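Local atomic coordinates of lipase (PDB entry 4OPM), a protein that probably hydrolyses ester bonds of lipids such as triacylglycerols, as a putative lipase of the alpha/beta hydrolase fold. Residues 6-9 against 10-13; 12-15 against 16-19; 100-103 against 104-107; 195-198 against 199-203; 286-289 against 290-294. All blocks are in the same frame, centred on the assembly; numbering follows the deposited sequence. Where two conformers were deposited one is given.

Interaction 1: 6-9 against 10-13; sequences DVSF and QTIL
Phe9 and Leu13 touch one helical turn apart at the start of helix 9-19. Phe9 sends CG anti to its own nitrogen (chi1 -177°), which carries the ring along the helix toward Leu13. From the root outward, Phe9 CB sits beside the peptide nitrogen of Gln10, Phe9 CD2 lies 4.1 Å from Leu13 CD1, and Phe9 CE2 lies 3.8 Å from Leu13 CD1. Phe9 CZ then meets the other branch, 4.1 Å from Leu13 CD2. Leu13 CG stands 4.0 Å above the ring plane, over the rim and not the centre, and the two side chains slant across each other. Underneath, Leu13 N donates to Phe9 O at 3.0 Å, so backbone and side chains tie the same pair. Ser8 is the N-cap: its OG accepts a weak bond from Gln10 N (3.2 Å), and its carbonyl O takes Ile12 N at 3.2 Å. A water accepts from Ser8 N and bonds Thr11 OG1, bridging the cap to the first turn. Val7, just before the cap, meets Ile12 as a hydrophobic staple, Val7 CG1 3.8 Å from Ile12 CD1, the side chains crossing nearly at right angles. This capped N-terminus lies at the surface against helix 190-220, where Phe9 rests on Ala195 and Gln196, Gln10 touches Leu199 and Ile12 meets Phe192.

Interaction 2: 12-15 against 16-19; sequences ILQQ and ERNW
Glu16 N bonds to Ile12 O (2.9 Å) and Arg17 N to Leu13 O (3.0 Å), followed by Asn18 N to Gln14 O and Trp19 N to Gln15 O, four direct backbone bonds across the contact. The strongest side-chain partner of Arg17 lies beyond the helix, where NE forms a salt bridge with Asp58; Glu16 OE1 accepts a hydrogen bond from Asn61. Arg17 and Gln14 share a water: it accepts from Arg17 NH1 at 2.9 Å and from Gln14 NE2 at 3.2 Å, linking a guanidinium and an amide whose planes are 38° apart. Packing follows from the shape of Arg17. Its chain is stretched from CG to NE (chi3 -165°) and runs back over the preceding turn, with CG 3.4 Å from Leu13 O. The guanidinium thereby comes to rest with one face on Leu13 CB, which stands 3.8 Å above the plane toward the rim, while NH2 also approaches Leu13 CD1. The buried arginine is thus backed by aliphatic carbon on that face and gripped by a carboxylate at NE. At the last turn Trp19 stacks on His65. The arrangement is a regular alpha-helix with i to i+4 bonding, fastened by side-chain ties to the alpha/beta hydrolase body.

Interaction 3: 100-103 against 104-107; sequences KLRR and FVEA
Glu106 stands between Arg102 and Arg103, and the two guanidinium groups meet it in different ways. Arg103 lies alongside, pointing the same way, and grips side-on: NE gives a bond of 3.0 Å to Glu106 OE1 and NH2 one of 3.1 Å to Glu106 OE2. Both oxygens lie almost in the guanidinium plane, yet the nitrogens come from above the carboxylate, the planes being 47° apart. Bends at chi2 and chi3 curl the Arg103 chain back so that this edge faces the acid. Arg102 instead crosses Glu106 at about a right angle, its plane turned 67° from the carboxylate. One face of its guanidinium covers Glu106 CG, 3.7 Å below toward the rim, and Arg102 NE makes a salt bridge of 3.3 Å with Glu106 OE2. A water accepts from Arg102 NE and donates to Glu106 OE2, closing the network. Arg102 NH1 lies 3.6 Å from Val105 CG1. The two positive groups would tend to keep Glu106 ionised; Arg103 NH1 has a further partner in Glu99. Glu106 lies at the surface, while Arg102 turns to Tyr129, bonded by NH1, and to Tyr133 in a cation-pi contact. The other side of helix 94-107 packs on the central sheet: Leu101 and Val105 on strand 46-50, Phe104 against Ile74 of strand 72-76, and Ala107 on strand 22-29, with helix 121-132 touching Leu101 and Val105.

Interaction 4: 195-198 against 199-203; sequences AQEK and LMINQ
Lys198 and Asn202 make the polar side-chain tie across this turn: Lys198 NZ donates to Asn202 OD1 at 2.9 Å, lying in the amide plane on a lone pair of the oxygen. Bends at chi2 and chi4 (56° and 65°) bring the amine round to the asparagine one turn on. Main-chain bonds follow the i to i+4 pattern, with Met200 N to Gln196 O at 3.1 Å, Ile201 N to Glu197 O at 2.9 Å, and a weak one from Leu199 N to Ala195 O. All belong to helix 190-220, a long helix of the alpha/beta hydrolase chain that touches helix 9-19, where Leu199 meets Phe9. Among the looser contacts, the Gln196 amide reaches across to Met200, a selenomethionine, its NE2 3.5 Å from Met200 CG. On a neighbouring flank Ile201 CD1 lies 3.8 Å from Glu197 CG, whose extended chain carries OE2 to the backbone nitrogens of Gly172 and Phe174.

Interaction 5: 286-289 against 290-294; sequences QQYV and PFLLK
Leu292 covers one face of the Tyr288 ring in a CH-pi contact, one turn apart on the proline-kinked helix 281-298 of the alpha/beta hydrolase fold. Leu292 CD1 stands 3.8 Å from the ring centroid, 10° off the normal, while its second branch leans to the rim, with CD2 3.7 Å from Tyr288 CE1. Phe291 meets the same ring from its edge: Phe291 CD2 is 3.9 Å from Tyr288 CE1, each atom near the plane of the other ring, so the two aromatics meet rim against rim. Tyr288 places its ring along the helix because CG is anti to the backbone N (chi1 -166°). A straight bond from Leu292 N to Tyr288 O (2.9 Å, 168° at the hydrogen) fixes the same pair in the backbone. Farther out, Tyr288 stacks on Phe141 and touches Ala117 and Leu238, and Leu292 packs on His115 and Tyr71, so this side of the helix lies against the sheet. The other side carries the kink: Pro290 has no N-H for the turn before, and the next bond, Phe291 N to Gln287 O, is weak at 3.4 Å. Pro290 CD lies 3.2 Å from Gln286 O, the carbonyl that a backbone N-H at this position would otherwise have met.

How the interactions relate
Interactions 1 and 2 follow one another on helix 9-19 and share Ile12 and Leu13; both are surface contacts, the first a capped helix start, the second a helix end with a water bridge, whose arginine is salt-bridged to Asp58. Interaction 4, also at the surface, belongs to helix 190-220 and touches interaction 1, with Phe9 CG 3.5 Å from Ala195 CB. Interactions 3 and 5 are partly buried, on helices packed against the central sheet, their centres about 26 Å apart. Their chemistry divides: interaction 3 keeps its salt-bridge network toward the surface and its hydrophobic residues inward, while interaction 5 relies on aromatic and aliphatic packing. Interactions 4 and 5 lie on opposite sides of the chain's centre.

Interaction 1: 6-9 against 10-13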
loop_
_atom_site.group_PDB
_atom_site.type_symbol
_atom_site.label_atom_id
_atom_site.label_comp_id
_atom_site.label_asym_id
_atom_site.label_seq_id
_atom_site.Cartn_x
_atom_site.Cartn_y
_atom_site.Cartn_z
ATOM N N ASP A 6 1.655 -11.674 28.878
ATOM C CA ASP A 6 3.028 -11.923 28.458
ATOM C C ASP A 6 2.929 -12.615 27.109
ATOM O O ASP A 6 2.414 -13.733 27.017
ATOM C CB ASP A 6 3.773 -12.757 29.535
ATOM C CG ASP A 6 5.297 -12.785 29.440
ATOM O OD1 ASP A 6 5.864 -12.027 28.612
ATOM O OD2 ASP A 6 5.925 -13.544 30.213
ATOM N N VAL A 7 3.279 -11.888 26.041
ATOM C CA VAL A 7 3.123 -12.392 24.680
ATOM C C VAL A 7 4.167 -11.753 23.769
ATOM O O VAL A 7 4.599 -10.625 24.004
ATOM C CB VAL A 7 1.658 -12.113 24.183
ATOM C CG1 VAL A 7 1.344 -10.612 24.140
ATOM C CG2 VAL A 7 1.355 -12.789 22.839
ATOM N N SER A 8 4.578 -12.485 22.739
ATOM C CA SER A 8 5.461 -11.964 21.711
ATOM C C SER A 8 4.620 -11.131 20.729
ATOM O O SER A 8 3.525 -11.560 20.362
ATOM C CB SER A 8 6.139 -13.116 20.984
ATOM O OG SER A 8 6.699 -12.655 19.767
ATOM N N PHE A 9 5.129 -9.979 20.275
ATOM C CA PHE A 9 4.421 -9.157 19.295
ATOM C C PHE A 9 4.223 -9.928 17.984
ATOM O O PHE A 9 3.186 -9.766 17.333
ATOM C CB PHE A 9 5.159 -7.844 19.034
ATOM C CG PHE A 9 4.442 -6.905 18.088
ATOM C CD1 PHE A 9 3.225 -6.337 18.437
ATOM C CD2 PHE A 9 5.002 -6.564 16.860
ATOM C CE1 PHE A 9 2.584 -5.437 17.579
ATOM C CE2 PHE A 9 4.359 -5.663 16.002
ATOM C CZ PHE A 9 3.149 -5.111 16.365
ATOM N N GLN A 10 5.189 -10.811 17.628
ATOM C CA GLN A 10 5.076 -11.640 16.427
ATOM C C GLN A 10 3.847 -12.560 16.531
ATOM O O GLN A 10 3.146 -12.729 15.532
ATOM C CB GLN A 10 6.360 -12.453 16.205
ATOM C CG GLN A 10 7.543 -11.593 15.726
ATOM C CD GLN A 10 7.242 -10.847 14.432
ATOM O OE1 GLN A 10 7.392 -9.629 14.346
ATOM N NE2 GLN A 10 6.770 -11.546 13.413
ATOM N N THR A 11 3.555 -13.094 17.745
ATOM C CA THR A 11 2.382 -13.946 18.013
ATOM C C THR A 11 1.104 -13.110 17.822
ATOM O O THR A 11 0.130 -13.617 17.256
ATOM C CB THR A 11 2.476 -14.579 19.422
ATOM O OG1 THR A 11 3.670 -15.355 19.490
ATOM C CG2 THR A 11 1.278 -15.476 19.756
ATOM N N ILE A 12 1.124 -11.828 18.250
ATOM C CA ILE A 12 -0.014 -10.902 18.073
ATOM C C ILE A 12 -0.288 -10.726 16.571
ATOM O O ILE A 12 -1.432 -10.861 16.151
ATOM C CB ILE A 12 0.230 -9.529 18.768
ATOM C CG1 ILE A 12 0.358 -9.659 20.310
ATOM C CG2 ILE A 12 -0.808 -8.455 18.345
ATOM C CD1 ILE A 12 -0.930 -10.191 21.082
ATOM N N LEU A 13 0.770 -10.470 15.770
ATOM C CA LEU A 13 0.629 -10.305 14.322
ATOM C C LEU A 13 0.045 -11.569 13.698
ATOM O O LEU A 13 -0.860 -11.469 12.872
ATOM C CB LEU A 13 1.964 -9.938 13.664
ATOM C CG LEU A 13 2.501 -8.544 13.989
ATOM C CD1 LEU A 13 3.884 -8.350 13.392
ATOM C CD2 LEU A 13 1.569 -7.452 13.461
HETATM O O HOH W 1 3.900 -15.315 22.531
#

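Interaction 2: 12-15 against 16-19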
loop_
_atom_site.group_PDB
_atom_site.type_symbol
_atom_site.label_atom_id
_atom_site.label_comp_id
_atom_site.label_asym_id
_atom_site.label_seq_id
_atom_site.Cartn_x
_atom_site.Cartn_y
_atom_site.Cartn_z
ATOM N N ILE A 12 1.124 -11.828 18.250
ATOM C CA ILE A 12 -0.014 -10.902 18.073
ATOM C C ILE A 12 -0.288 -10.726 16.571
ATOM O O ILE A 12 -1.432 -10.861 16.151
ATOM C CB ILE A 12 0.230 -9.529 18.768
ATOM C CG1 ILE A 12 0.358 -9.659 20.310
ATOM C CG2 ILE A 12 -0.808 -8.455 18.345
ATOM C CD1 ILE A 12 -0.930 -10.191 21.082
ATOM N N LEU A 13 0.770 -10.470 15.770
ATOM C CA LEU A 13 0.629 -10.305 14.322
ATOM C C LEU A 13 0.045 -11.569 13.698
ATOM O O LEU A 13 -0.860 -11.469 12.872
ATOM C CB LEU A 13 1.964 -9.938 13.664
ATOM C CG LEU A 13 2.501 -8.544 13.989
ATOM C CD1 LEU A 13 3.884 -8.350 13.392
ATOM C CD2 LEU A 13 1.569 -7.452 13.461
ATOM N N GLN A 14 0.512 -12.745 14.135
ATOM C CA GLN A 14 -0.009 -14.025 13.619
ATOM C C GLN A 14 -1.515 -14.141 13.873
ATOM O O GLN A 14 -2.275 -14.536 12.979
ATOM C CB GLN A 14 0.733 -15.215 14.257
ATOM C CG GLN A 14 2.171 -15.320 13.755
ATOM C CD GLN A 14 3.069 -16.099 14.688
ATOM O OE1 GLN A 14 2.613 -16.914 15.507
ATOM N NE2 GLN A 14 4.379 -15.863 14.571
ATOM N N GLN A 15 -1.937 -13.788 15.095
ATOM C CA GLN A 15 -3.344 -13.858 15.495
ATOM C C GLN A 15 -4.197 -12.883 14.679
ATOM O O GLN A 15 -5.320 -13.233 14.271
ATOM C CB GLN A 15 -3.479 -13.579 16.995
ATOM C CG GLN A 15 -2.921 -14.700 17.858
ATOM C CD GLN A 15 -3.284 -14.469 19.292
ATOM O OE1 GLN A 15 -4.448 -14.561 19.675
ATOM N NE2 GLN A 15 -2.311 -14.100 20.101
ATOM N N GLU A 16 -3.667 -11.665 14.413
ATOM C CA GLU A 16 -4.408 -10.671 13.628
ATOM C C GLU A 16 -4.599 -11.178 12.191
ATOM O O GLU A 16 -5.685 -11.028 11.641
ATOM C CB GLU A 16 -3.744 -9.289 13.629
ATOM C CG GLU A 16 -4.709 -8.232 13.102
ATOM C CD GLU A 16 -4.135 -6.859 12.811
ATOM O OE1 GLU A 16 -3.036 -6.782 12.218
ATOM O OE2 GLU A 16 -4.830 -5.858 13.110
ATOM N N ARG A 17 -3.544 -11.796 11.594
ATOM C CA ARG A 17 -3.643 -12.364 10.242
ATOM C C ARG A 17 -4.718 -13.467 10.215
ATOM O O ARG A 17 -5.540 -13.520 9.293
ATOM C CB ARG A 17 -2.298 -12.923 9.769
ATOM C CG ARG A 17 -1.237 -11.853 9.556
ATOM C CD ARG A 17 0.148 -12.499 9.520
ATOM N NE ARG A 17 1.193 -11.479 9.664
ATOM C CZ ARG A 17 2.418 -11.715 10.114
ATOM N NH1 ARG A 17 2.772 -12.942 10.483
ATOM N NH2 ARG A 17 3.294 -10.727 10.216
ATOM N N ASN A 18 -4.730 -14.324 11.257
ATOM C CA ASN A 18 -5.725 -15.394 11.362
ATOM C C ASN A 18 -7.156 -14.803 11.420
ATOM O O ASN A 18 -8.048 -15.291 10.727
ATOM C CB ASN A 18 -5.454 -16.269 12.581
ATOM C CG ASN A 18 -6.289 -17.522 12.551
ATOM O OD1 ASN A 18 -7.332 -17.617 13.206
ATOM N ND2 ASN A 18 -5.910 -18.461 11.702
ATOM N N TRP A 19 -7.350 -13.730 12.202
ATOM C CA TRP A 19 -8.629 -13.024 12.338
ATOM C C TRP A 19 -9.076 -12.444 10.973
ATOM O O TRP A 19 -10.271 -12.390 10.682
ATOM C CB TRP A 19 -8.508 -11.916 13.407
ATOM C CG TRP A 19 -9.632 -10.927 13.396
ATOM C CD1 TRP A 19 -10.862 -11.066 13.979
ATOM C CD2 TRP A 19 -9.644 -9.658 12.720
ATOM N NE1 TRP A 19 -11.643 -9.964 13.697
ATOM C CE2 TRP A 19 -10.912 -9.074 12.951
ATOM C CE3 TRP A 19 -8.689 -8.941 11.968
ATOM C CZ2 TRP A 19 -11.253 -7.810 12.452
ATOM C CZ3 TRP A 19 -9.027 -7.692 11.462
ATOM C CH2 TRP A 19 -10.286 -7.127 11.724
HETATM O O HOH W 2 4.783 -13.346 12.582
#

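Interaction 3: 100-103 against 104-107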
loop_
_atom_site.group_PDB
_atom_site.type_symbol
_atom_site.label_atom_id
_atom_site.label_comp_id
_atom_site.label_asym_id
_atom_site.label_seq_id
_atom_site.Cartn_x
_atom_site.Cartn_y
_atom_site.Cartn_z
ATOM N N LYS A 100 9.398 -6.403 -10.444
ATOM C CA LYS A 100 9.601 -7.583 -9.587
ATOM C C LYS A 100 8.258 -8.063 -9.011
ATOM O O LYS A 100 8.059 -9.269 -8.855
ATOM C CB LYS A 100 10.641 -7.329 -8.487
ATOM C CG LYS A 100 12.067 -7.143 -9.022
ATOM C CD LYS A 100 12.589 -8.386 -9.791
ATOM C CE LYS A 100 14.011 -8.252 -10.261
ATOM N NZ LYS A 100 14.142 -7.228 -11.349
ATOM N N LEU A 101 7.308 -7.138 -8.772
ATOM C CA LEU A 101 5.976 -7.524 -8.323
ATOM C C LEU A 101 5.287 -8.326 -9.445
ATOM O O LEU A 101 4.664 -9.338 -9.152
ATOM C CB LEU A 101 5.151 -6.296 -7.919
ATOM C CG LEU A 101 3.743 -6.570 -7.418
ATOM C CD1 LEU A 101 3.752 -7.301 -6.074
ATOM C CD2 LEU A 101 2.951 -5.274 -7.323
ATOM N N ARG A 102 5.461 -7.920 -10.723
ATOM C CA ARG A 102 4.906 -8.690 -11.846
ATOM C C ARG A 102 5.503 -10.119 -11.866
ATOM O O ARG A 102 4.764 -11.091 -12.054
ATOM C CB ARG A 102 5.147 -7.979 -13.189
ATOM C CG ARG A 102 4.676 -8.764 -14.422
ATOM C CD ARG A 102 3.166 -8.937 -14.470
ATOM N NE ARG A 102 2.774 -9.892 -15.506
ATOM C CZ ARG A 102 1.665 -10.620 -15.479
ATOM N NH1 ARG A 102 0.818 -10.517 -14.460
ATOM N NH2 ARG A 102 1.391 -11.458 -16.468
ATOM N N ARG A 103 6.831 -10.248 -11.655
ATOM C CA ARG A 103 7.500 -11.562 -11.626
ATOM C C ARG A 103 6.904 -12.429 -10.500
ATOM O O ARG A 103 6.697 -13.634 -10.694
ATOM C CB ARG A 103 9.028 -11.434 -11.457
ATOM C CG ARG A 103 9.750 -10.656 -12.567
ATOM C CD ARG A 103 9.885 -11.406 -13.890
ATOM N NE ARG A 103 8.662 -11.368 -14.705
ATOM C CZ ARG A 103 8.313 -10.375 -15.521
ATOM N NH1 ARG A 103 9.075 -9.292 -15.629
ATOM N NH2 ARG A 103 7.191 -10.450 -16.223
ATOM N N PHE A 104 6.604 -11.798 -9.346
ATOM C CA PHE A 104 5.975 -12.465 -8.211
ATOM C C PHE A 104 4.564 -12.957 -8.588
ATOM O O PHE A 104 4.245 -14.103 -8.309
ATOM C CB PHE A 104 5.912 -11.538 -6.978
ATOM C CG PHE A 104 4.973 -12.046 -5.904
ATOM C CD1 PHE A 104 5.355 -13.082 -5.058
ATOM C CD2 PHE A 104 3.691 -11.514 -5.765
ATOM C CE1 PHE A 104 4.475 -13.579 -4.089
ATOM C CE2 PHE A 104 2.813 -12.001 -4.785
ATOM C CZ PHE A 104 3.206 -13.037 -3.962
ATOM N N VAL A 105 3.735 -12.100 -9.221
ATOM C CA VAL A 105 2.361 -12.442 -9.655
ATOM C C VAL A 105 2.414 -13.669 -10.603
ATOM O O VAL A 105 1.612 -14.599 -10.465
ATOM C CB VAL A 105 1.645 -11.228 -10.307
ATOM C CG1 VAL A 105 0.382 -11.648 -11.063
ATOM C CG2 VAL A 105 1.317 -10.161 -9.260
ATOM N N GLU A 106 3.384 -13.675 -11.522
ATOM C CA GLU A 106 3.582 -14.782 -12.462
ATOM C C GLU A 106 3.991 -16.071 -11.722
ATOM O O GLU A 106 3.412 -17.133 -11.972
ATOM C CB GLU A 106 4.641 -14.402 -13.502
ATOM C CG GLU A 106 4.154 -13.365 -14.503
ATOM C CD GLU A 106 5.156 -12.940 -15.562
ATOM O OE1 GLU A 106 6.373 -13.151 -15.360
ATOM O OE2 GLU A 106 4.719 -12.360 -16.581
ATOM N N ALA A 107 4.966 -15.975 -10.800
ATOM C CA ALA A 107 5.449 -17.135 -10.037
ATOM C C ALA A 107 4.388 -17.670 -9.059
ATOM O O ALA A 107 4.347 -18.876 -8.803
ATOM C CB ALA A 107 6.712 -16.772 -9.283
HETATM O O HOH W 3 4.171 -9.879 -18.178
#

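Interaction 4: 195-198 against 199-203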
loop_
_atom_site.group_PDB
_atom_site.type_symbol
_atom_site.label_atom_id
_atom_site.label_comp_id
_atom_site.label_asym_id
_atom_site.label_seq_id
_atom_site.Cartn_x
_atom_site.Cartn_y
_atom_site.Cartn_z
ATOM N N ALA A 195 7.077 -2.182 20.000
ATOM C CA ALA A 195 7.458 -3.387 19.258
ATOM C C ALA A 195 7.461 -3.103 17.753
ATOM O O ALA A 195 8.419 -3.471 17.074
ATOM C CB ALA A 195 6.507 -4.526 19.580
ATOM N N GLN A 196 6.420 -2.409 17.242
ATOM C CA GLN A 196 6.349 -2.057 15.819
ATOM C C GLN A 196 7.485 -1.093 15.451
ATOM O O GLN A 196 8.138 -1.279 14.417
ATOM C CB GLN A 196 4.975 -1.456 15.451
ATOM C CG GLN A 196 4.801 -1.162 13.942
ATOM C CD GLN A 196 5.105 -2.344 13.050
ATOM O OE1 GLN A 196 4.584 -3.447 13.238
ATOM N NE2 GLN A 196 5.953 -2.133 12.049
ATOM N N GLU A 197 7.739 -0.092 16.311
ATOM C CA GLU A 197 8.815 0.888 16.092
ATOM C C GLU A 197 10.168 0.192 15.928
ATOM O O GLU A 197 10.934 0.547 15.025
ATOM C CB GLU A 197 8.866 1.876 17.257
ATOM C CG GLU A 197 9.987 2.900 17.167
ATOM C CD GLU A 197 9.909 3.912 18.288
ATOM O OE1 GLU A 197 10.092 3.515 19.461
ATOM O OE2 GLU A 197 9.596 5.088 18.001
ATOM N N LYS A 198 10.464 -0.799 16.801
ATOM C CA LYS A 198 11.721 -1.553 16.741
ATOM C C LYS A 198 11.889 -2.265 15.386
ATOM O O LYS A 198 12.974 -2.202 14.821
ATOM C CB LYS A 198 11.816 -2.559 17.903
ATOM C CG LYS A 198 13.133 -3.344 17.975
ATOM C CD LYS A 198 14.378 -2.445 18.058
ATOM C CE LYS A 198 15.623 -3.210 18.439
ATOM N NZ LYS A 198 16.030 -4.200 17.402
ATOM N N LEU A 199 10.811 -2.863 14.840
ATOM C CA LEU A 199 10.846 -3.542 13.531
ATOM C C LEU A 199 11.153 -2.545 12.417
ATOM O O LEU A 199 11.945 -2.835 11.522
ATOM C CB LEU A 199 9.525 -4.274 13.241
ATOM C CG LEU A 199 9.189 -5.457 14.176
ATOM C CD1 LEU A 199 7.752 -5.923 13.972
ATOM C CD2 LEU A 199 10.149 -6.607 13.977
HETATM N N MSE A 200 10.558 -1.346 12.511
HETATM C CA MSE A 200 10.801 -0.296 11.523
HETATM C C MSE A 200 12.254 0.222 11.604
HETATM O O MSE A 200 12.896 0.391 10.557
HETATM C CB MSE A 200 9.792 0.821 11.718
HETATM C CG MSE A 200 8.361 0.368 11.480
HETATM SE SE MSE A 200 7.147 1.820 11.762
HETATM C CE MSE A 200 7.396 2.725 10.006
ATOM N N ILE A 201 12.797 0.386 12.846
ATOM C CA ILE A 201 14.186 0.817 13.061
ATOM C C ILE A 201 15.140 -0.210 12.410
ATOM O O ILE A 201 16.140 0.179 11.790
ATOM C CB ILE A 201 14.502 1.045 14.574
ATOM C CG1 ILE A 201 13.762 2.296 15.123
ATOM C CG2 ILE A 201 16.031 1.161 14.832
ATOM C CD1 ILE A 201 13.764 2.439 16.657
ATOM N N ASN A 202 14.813 -1.516 12.522
ATOM C CA ASN A 202 15.636 -2.587 11.940
ATOM C C ASN A 202 15.646 -2.534 10.401
ATOM O O ASN A 202 16.643 -2.918 9.795
ATOM C CB ASN A 202 15.163 -3.960 12.414
ATOM C CG ASN A 202 15.429 -4.244 13.879
ATOM O OD1 ASN A 202 16.254 -3.598 14.534
ATOM N ND2 ASN A 202 14.738 -5.231 14.426
ATOM N N GLN A 203 14.558 -2.039 9.785
ATOM C CA GLN A 203 14.449 -1.913 8.323
ATOM C C GLN A 203 14.977 -0.559 7.803
ATOM O O GLN A 203 15.096 -0.401 6.588
ATOM C CB GLN A 203 12.978 -2.072 7.869
ATOM C CG GLN A 203 12.302 -3.422 8.189
ATOM C CD GLN A 203 12.937 -4.632 7.535
ATOM O OE1 GLN A 203 13.244 -4.651 6.338
ATOM N NE2 GLN A 203 13.111 -5.692 8.306
#

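Interaction 5: 286-289 against 290-294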
loop_
_atom_site.group_PDB
_atom_site.type_symbol
_atom_site.label_atom_id
_atom_site.label_comp_id
_atom_site.label_asym_id
_atom_site.label_seq_id
_atom_site.Cartn_x
_atom_site.Cartn_y
_atom_site.Cartn_z
ATOM N N GLN A 286 -17.022 -0.172 2.805
ATOM C CA GLN A 286 -18.351 0.292 2.391
ATOM C C GLN A 286 -18.340 0.781 0.926
ATOM O O GLN A 286 -19.325 0.582 0.218
ATOM C CB GLN A 286 -18.830 1.399 3.328
ATOM C CG GLN A 286 -20.221 1.940 3.004
ATOM C CD GLN A 286 -20.650 2.884 4.084
ATOM O OE1 GLN A 286 -20.019 3.920 4.298
ATOM N NE2 GLN A 286 -21.665 2.493 4.845
ATOM N N GLN A 287 -17.207 1.333 0.463
ATOM C CA GLN A 287 -17.034 1.778 -0.921
ATOM C C GLN A 287 -16.426 0.691 -1.822
ATOM O O GLN A 287 -16.851 0.536 -2.970
ATOM C CB GLN A 287 -16.112 3.015 -0.972
ATOM C CG GLN A 287 -16.622 4.197 -0.125
ATOM C CD GLN A 287 -17.981 4.721 -0.547
ATOM O OE1 GLN A 287 -18.351 4.716 -1.736
ATOM N NE2 GLN A 287 -18.746 5.200 0.423
ATOM N N TYR A 288 -15.398 -0.018 -1.335
ATOM C CA TYR A 288 -14.662 -0.968 -2.174
ATOM C C TYR A 288 -15.468 -2.217 -2.578
ATOM O O TYR A 288 -15.389 -2.615 -3.747
ATOM C CB TYR A 288 -13.351 -1.377 -1.478
ATOM C CG TYR A 288 -12.341 -2.087 -2.356
ATOM C CD1 TYR A 288 -12.223 -1.780 -3.716
ATOM C CD2 TYR A 288 -11.430 -2.989 -1.810
ATOM C CE1 TYR A 288 -11.259 -2.396 -4.517
ATOM C CE2 TYR A 288 -10.456 -3.603 -2.597
ATOM C CZ TYR A 288 -10.381 -3.308 -3.949
ATOM O OH TYR A 288 -9.409 -3.898 -4.709
ATOM N N VAL A 289 -16.221 -2.829 -1.646
ATOM C CA VAL A 289 -16.994 -4.038 -1.959
ATOM C C VAL A 289 -18.049 -3.744 -3.095
ATOM O O VAL A 289 -18.037 -4.474 -4.085
ATOM C CB VAL A 289 -17.592 -4.682 -0.677
ATOM C CG1 VAL A 289 -18.667 -5.710 -1.014
ATOM C CG2 VAL A 289 -16.479 -5.319 0.167
ATOM N N PRO A 290 -18.884 -2.677 -3.059
ATOM C CA PRO A 290 -19.798 -2.428 -4.200
ATOM C C PRO A 290 -19.048 -2.155 -5.516
ATOM O O PRO A 290 -19.522 -2.562 -6.575
ATOM C CB PRO A 290 -20.597 -1.197 -3.753
ATOM C CG PRO A 290 -20.473 -1.181 -2.271
ATOM C CD PRO A 290 -19.101 -1.682 -1.989
ATOM N N PHE A 291 -17.856 -1.524 -5.440
ATOM C CA PHE A 291 -17.010 -1.246 -6.608
ATOM C C PHE A 291 -16.571 -2.571 -7.250
ATOM O O PHE A 291 -16.757 -2.752 -8.453
ATOM C CB PHE A 291 -15.794 -0.382 -6.224
ATOM C CG PHE A 291 -14.781 -0.207 -7.335
ATOM C CD1 PHE A 291 -15.036 0.646 -8.413
ATOM C CD2 PHE A 291 -13.586 -0.920 -7.325
ATOM C CE1 PHE A 291 -14.096 0.811 -9.439
ATOM C CE2 PHE A 291 -12.651 -0.763 -8.354
ATOM C CZ PHE A 291 -12.910 0.101 -9.405
ATOM N N LEU A 292 -16.022 -3.498 -6.444
ATOM C CA LEU A 292 -15.584 -4.819 -6.916
ATOM C C LEU A 292 -16.761 -5.594 -7.518
ATOM O O LEU A 292 -16.602 -6.188 -8.591
ATOM C CB LEU A 292 -14.943 -5.617 -5.773
ATOM C CG LEU A 292 -13.587 -5.121 -5.252
ATOM C CD1 LEU A 292 -13.210 -5.864 -3.955
ATOM C CD2 LEU A 292 -12.478 -5.347 -6.299
ATOM N N LEU A 293 -17.959 -5.538 -6.871
ATOM C CA LEU A 293 -19.139 -6.235 -7.395
ATOM C C LEU A 293 -19.532 -5.680 -8.778
ATOM O O LEU A 293 -19.843 -6.455 -9.684
ATOM C CB LEU A 293 -20.310 -6.125 -6.412
ATOM C CG LEU A 293 -21.426 -7.162 -6.561
ATOM C CD1 LEU A 293 -20.917 -8.577 -6.249
ATOM C CD2 LEU A 293 -22.583 -6.829 -5.642
ATOM N N LYS A 294 -19.486 -4.345 -8.939
ATOM C CA LYS A 294 -19.813 -3.666 -10.189
ATOM C C LYS A 294 -18.838 -4.074 -11.308
ATOM O O LYS A 294 -19.284 -4.375 -12.422
ATOM C CB LYS A 294 -19.801 -2.148 -9.978
ATOM C CG LYS A 294 -20.399 -1.381 -11.150
ATOM C CD LYS A 294 -20.598 0.094 -10.831
ATOM C CE LYS A 294 -19.394 0.914 -11.209
ATOM N NZ LYS A 294 -19.727 2.352 -11.387
#